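Local atomic coordinates of NalP translocator (Neisseria meningitidis, PDB entry 1UYN), a protein that forms, as the outer-membrane translocator domain of an autotransporter, a hydrophilic beta-barrel pore through which the secreted protease passenger domain reaches the bacterial surface. Residues G200-L211 with E233-T244. Residues are numbered along the deposited sequence; the frame is centred on the assembly and turned at random.
Sequences GNSLTEGTLVGL and ERDLNGRDYTVT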
loop_
_atom_site.group_PDB
_atom_site.type_symbol
_atom_site.label_atom_id
_atom_site.label_comp_id
_atom_site.label_asym_id
_atom_site.label_seq_id
_atom_site.Cartn_x
_atom_site.Cartn_y
_atom_site.Cartn_z
ATOM N N GLY A 200 -13.709 -6.625 -21.802
ATOM C CA GLY A 200 -12.274 -6.686 -21.761
ATOM C C GLY A 200 -11.731 -8.019 -21.311
ATOM O O GLY A 200 -12.271 -8.663 -20.425
ATOM N N ASN A 201 -10.611 -8.396 -21.910
ATOM C CA ASN A 201 -9.944 -9.670 -21.661
ATOM C C ASN A 201 -9.109 -9.613 -20.403
ATOM O O ASN A 201 -8.810 -8.547 -19.888
ATOM C CB ASN A 201 -8.997 -10.043 -22.795
ATOM C CG ASN A 201 -9.694 -10.393 -24.094
ATOM O OD1 ASN A 201 -10.900 -10.597 -24.190
ATOM N ND2 ASN A 201 -8.901 -10.483 -25.103
ATOM N N SER A 202 -8.764 -10.797 -19.912
ATOM C CA SER A 202 -7.898 -10.949 -18.763
ATOM C C SER A 202 -6.531 -10.440 -19.058
ATOM O O SER A 202 -6.113 -10.335 -20.183
ATOM C CB SER A 202 -7.801 -12.403 -18.310
ATOM O OG SER A 202 -7.206 -13.190 -19.320
ATOM N N LEU A 203 -5.829 -10.188 -17.991
ATOM C CA LEU A 203 -4.642 -9.418 -18.017
ATOM C C LEU A 203 -3.741 -9.946 -16.865
ATOM O O LEU A 203 -4.182 -10.034 -15.760
ATOM C CB LEU A 203 -5.027 -7.953 -17.767
ATOM C CG LEU A 203 -3.844 -7.033 -17.470
ATOM C CD1 LEU A 203 -3.129 -6.848 -18.811
ATOM C CD2 LEU A 203 -4.278 -5.722 -16.884
ATOM N N THR A 204 -2.513 -10.332 -17.188
ATOM C CA THR A 204 -1.469 -10.584 -16.235
ATOM C C THR A 204 -0.421 -9.488 -16.365
ATOM O O THR A 204 0.005 -9.181 -17.459
ATOM C CB THR A 204 -0.806 -11.918 -16.538
ATOM O OG1 THR A 204 -1.636 -13.002 -16.083
ATOM C CG2 THR A 204 0.424 -12.054 -15.668
ATOM N N GLU A 205 0.042 -8.909 -15.265
ATOM C CA GLU A 205 1.105 -7.905 -15.388
ATOM C C GLU A 205 2.020 -7.880 -14.154
ATOM O O GLU A 205 1.576 -7.649 -13.050
ATOM C CB GLU A 205 0.476 -6.570 -15.693
ATOM C CG GLU A 205 1.389 -5.376 -15.720
ATOM C CD GLU A 205 2.109 -5.180 -17.028
ATOM O OE1 GLU A 205 1.889 -5.979 -17.959
ATOM O OE2 GLU A 205 2.921 -4.213 -17.103
ATOM N N GLY A 206 3.306 -8.120 -14.354
ATOM C CA GLY A 206 4.255 -8.135 -13.288
ATOM C C GLY A 206 5.194 -6.952 -13.323
ATOM O O GLY A 206 5.901 -6.776 -14.352
ATOM N N THR A 207 5.291 -6.219 -12.185
ATOM C CA THR A 207 6.121 -5.038 -12.082
ATOM C C THR A 207 7.103 -5.052 -10.877
ATOM O O THR A 207 6.720 -5.137 -9.710
ATOM C CB THR A 207 5.217 -3.816 -11.989
ATOM O OG1 THR A 207 4.320 -3.773 -13.098
ATOM C CG2 THR A 207 6.006 -2.536 -12.175
ATOM N N LEU A 208 8.390 -4.971 -11.187
ATOM C CA LEU A 208 9.410 -4.720 -10.199
ATOM C C LEU A 208 9.485 -3.263 -9.857
ATOM O O LEU A 208 9.457 -2.419 -10.744
ATOM C CB LEU A 208 10.765 -5.134 -10.740
ATOM C CG LEU A 208 11.860 -5.414 -9.720
ATOM C CD1 LEU A 208 11.498 -6.522 -8.777
ATOM C CD2 LEU A 208 13.062 -5.810 -10.553
ATOM N N VAL A 209 9.625 -3.004 -8.561
ATOM C CA VAL A 209 9.670 -1.667 -7.961
ATOM C C VAL A 209 10.921 -1.574 -7.105
ATOM O O VAL A 209 11.172 -2.433 -6.234
ATOM C CB VAL A 209 8.437 -1.401 -7.010
ATOM C CG1 VAL A 209 8.443 0.046 -6.553
ATOM C CG2 VAL A 209 7.112 -1.709 -7.697
ATOM N N GLY A 210 11.701 -0.538 -7.322
ATOM C CA GLY A 210 12.851 -0.274 -6.475
ATOM C C GLY A 210 12.457 0.767 -5.466
ATOM O O GLY A 210 11.740 1.707 -5.763
ATOM N N LEU A 211 12.975 0.584 -4.264
ATOM C CA LEU A 211 12.551 1.281 -3.037
ATOM C C LEU A 211 13.802 1.567 -2.259
ATOM O O LEU A 211 14.771 0.805 -2.324
ATOM C CB LEU A 211 11.657 0.395 -2.171
ATOM C CG LEU A 211 10.405 -0.107 -2.876
ATOM C CD1 LEU A 211 9.946 -1.435 -2.259
ATOM C CD2 LEU A 211 9.269 0.927 -2.822
ATOM N N GLU A 233 10.993 5.745 -4.803
ATOM C CA GLU A 233 10.204 4.613 -5.275
ATOM C C GLU A 233 9.954 4.805 -6.771
ATOM O O GLU A 233 9.695 5.899 -7.238
ATOM C CB GLU A 233 8.926 4.542 -4.465
ATOM C CG GLU A 233 7.815 3.658 -5.018
ATOM C CD GLU A 233 6.920 3.045 -3.909
ATOM O OE1 GLU A 233 7.167 3.334 -2.653
ATOM O OE2 GLU A 233 6.023 2.237 -4.291
ATOM N N ARG A 234 10.088 3.748 -7.538
ATOM C CA ARG A 234 10.044 3.867 -8.979
ATOM C C ARG A 234 9.801 2.518 -9.611
ATOM O O ARG A 234 10.463 1.561 -9.276
ATOM C CB ARG A 234 11.373 4.402 -9.497
ATOM C CG ARG A 234 11.382 4.782 -10.963
ATOM C CD ARG A 234 12.723 5.211 -11.389
ATOM N NE ARG A 234 12.744 6.087 -12.556
ATOM C CZ ARG A 234 12.656 5.642 -13.773
ATOM N NH1 ARG A 234 12.493 4.336 -14.029
ATOM N NH2 ARG A 234 12.718 6.497 -14.756
ATOM N N ASP A 235 8.901 2.440 -10.570
ATOM C CA ASP A 235 8.744 1.178 -11.256
ATOM C C ASP A 235 9.996 0.965 -12.097
ATOM O O ASP A 235 10.559 1.894 -12.657
ATOM C CB ASP A 235 7.460 1.136 -12.078
ATOM C CG ASP A 235 6.207 1.174 -11.215
ATOM O OD1 ASP A 235 6.266 1.002 -9.989
ATOM O OD2 ASP A 235 5.081 1.387 -11.677
ATOM N N LEU A 236 10.493 -0.253 -12.088
ATOM C CA LEU A 236 11.708 -0.575 -12.806
ATOM C C LEU A 236 11.385 -1.115 -14.182
ATOM O O LEU A 236 12.275 -1.164 -15.038
ATOM C CB LEU A 236 12.595 -1.540 -11.980
ATOM C CG LEU A 236 12.925 -0.979 -10.595
ATOM C CD1 LEU A 236 13.881 -1.875 -9.818
ATOM C CD2 LEU A 236 13.487 0.440 -10.748
ATOM N N ASN A 237 10.119 -1.474 -14.387
ATOM C CA ASN A 237 9.585 -1.900 -15.684
ATOM C C ASN A 237 8.193 -1.396 -15.915
ATOM O O ASN A 237 7.707 -0.544 -15.204
ATOM C CB ASN A 237 9.658 -3.420 -15.853
ATOM C CG ASN A 237 8.704 -4.197 -14.935
ATOM O OD1 ASN A 237 8.563 -3.892 -13.735
ATOM N ND2 ASN A 237 8.100 -5.260 -15.478
ATOM N N GLY A 238 7.535 -1.911 -16.926
ATOM C CA GLY A 238 6.216 -1.421 -17.305
ATOM C C GLY A 238 5.107 -1.769 -16.349
ATOM O O GLY A 238 5.077 -2.853 -15.741
ATOM N N ARG A 239 4.189 -0.835 -16.185
ATOM C CA ARG A 239 3.030 -1.088 -15.354
ATOM C C ARG A 239 1.866 -0.611 -16.159
ATOM O O ARG A 239 1.394 0.488 -15.987
ATOM C CB ARG A 239 3.116 -0.363 -14.028
ATOM C CG ARG A 239 2.059 -0.808 -13.037
ATOM C CD ARG A 239 1.972 0.049 -11.809
ATOM N NE ARG A 239 3.075 -0.136 -10.849
ATOM C CZ ARG A 239 3.157 -1.134 -9.948
ATOM N NH1 ARG A 239 2.224 -2.095 -9.891
ATOM N NH2 ARG A 239 4.183 -1.176 -9.121
ATOM N N ASP A 240 1.451 -1.464 -17.081
ATOM C CA ASP A 240 0.316 -1.230 -17.966
ATOM C C ASP A 240 -0.839 -2.121 -17.524
ATOM O O ASP A 240 -0.708 -3.367 -17.511
ATOM C CB ASP A 240 0.730 -1.628 -19.381
ATOM C CG ASP A 240 -0.011 -0.879 -20.467
ATOM O OD1 ASP A 240 -1.102 -0.294 -20.215
ATOM O OD2 ASP A 240 0.473 -0.877 -21.636
ATOM N N TYR A 241 -1.943 -1.489 -17.152
ATOM C CA TYR A 241 -3.150 -2.212 -16.833
ATOM C C TYR A 241 -4.240 -1.941 -17.850
ATOM O O TYR A 241 -5.397 -2.204 -17.608
ATOM C CB TYR A 241 -3.590 -1.872 -15.429
ATOM C CG TYR A 241 -2.590 -2.286 -14.376
ATOM C CD1 TYR A 241 -1.880 -3.487 -14.490
ATOM C CD2 TYR A 241 -2.382 -1.491 -13.256
ATOM C CE1 TYR A 241 -0.949 -3.869 -13.546
ATOM C CE2 TYR A 241 -1.451 -1.860 -12.267
ATOM C CZ TYR A 241 -0.724 -3.057 -12.427
ATOM O OH TYR A 241 0.198 -3.447 -11.484
ATOM N N THR A 242 -3.860 -1.468 -19.020
ATOM C CA THR A 242 -4.795 -1.300 -20.107
ATOM C C THR A 242 -5.196 -2.658 -20.652
ATOM O O THR A 242 -4.346 -3.421 -21.091
ATOM C CB THR A 242 -4.172 -0.433 -21.192
ATOM O OG1 THR A 242 -4.068 0.910 -20.690
ATOM C CG2 THR A 242 -5.075 -0.321 -22.378
ATOM N N VAL A 243 -6.493 -2.954 -20.597
ATOM C CA VAL A 243 -7.006 -4.232 -21.064
ATOM C C VAL A 243 -7.332 -4.167 -22.541
ATOM O O VAL A 243 -7.807 -3.150 -23.030
ATOM C CB VAL A 243 -8.259 -4.710 -20.274
ATOM C CG1 VAL A 243 -7.998 -4.679 -18.793
ATOM C CG2 VAL A 243 -9.442 -3.894 -20.584
ATOM N N THR A 244 -6.999 -5.259 -23.223
ATOM C CA THR A 244 -7.454 -5.575 -24.571
ATOM C C THR A 244 -8.916 -5.966 -24.522
ATOM O O THR A 244 -9.266 -6.897 -23.809
ATOM C CB THR A 244 -6.721 -6.824 -25.068
ATOM O OG1 THR A 244 -5.324 -6.571 -25.127
ATOM C CG2 THR A 244 -7.153 -7.191 -26.501
HETATM O O HOH W 1 2.030 -4.971 -12.098
#
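E233 lies beside L211, an antiparallel non-hydrogen-bonded pair, with its extended chain running past L211 CD2 and its OE1 and OE2 in salt bridges with K30 and R180. The next residue, R234, pairs with G210 through two backbone bonds, and D235 stands alongside V209 on the same face as E233 and L211. Regular pairing gives out at L236, whose N still donates to L208 O at 2.8 Å while its side chain packs against L208 and lies over G210 N. N237 then takes over with its amide: chi1 of 69° swings the group toward the strand, where ND2 gives a hydrogen to G206 O (2.9 Å) in the carbonyl plane, on a lone pair, and OD1 accepts from L208 N (2.8 Å) along a bent path. G238 O receives the hydroxyl of T207, OG1 to O 2.9 Å. R239 grips D235 side-on, NE to OD2 at 2.7 Å and NH2 to OD1; T207 CG2 sits over one guanidinium face, V209 CG2 reaches its edge, and NH1 bonds Y241 OH. From D240, the backbone N meets E205 OE2 well above the carboxylate plane (3.1 Å), and OD1 closes an Asx turn with T242 N. Y241 approaches L203 CD2 and E205 CG obliquely; a water near its OH donates to T207 OG1 and E205 O. At T244, O takes a nearly straight bond from N201 N. This is the end of the 199-219/224-235 hairpin away from its short turn, probably the extracellular end of the twelve-stranded barrel: strand 172-192 flanks 199-219, R239 also salt-bridges D182 there, strand 265-278 borders E233 and R234, and helix 12-34, inside the barrel, touches R239 and Y241.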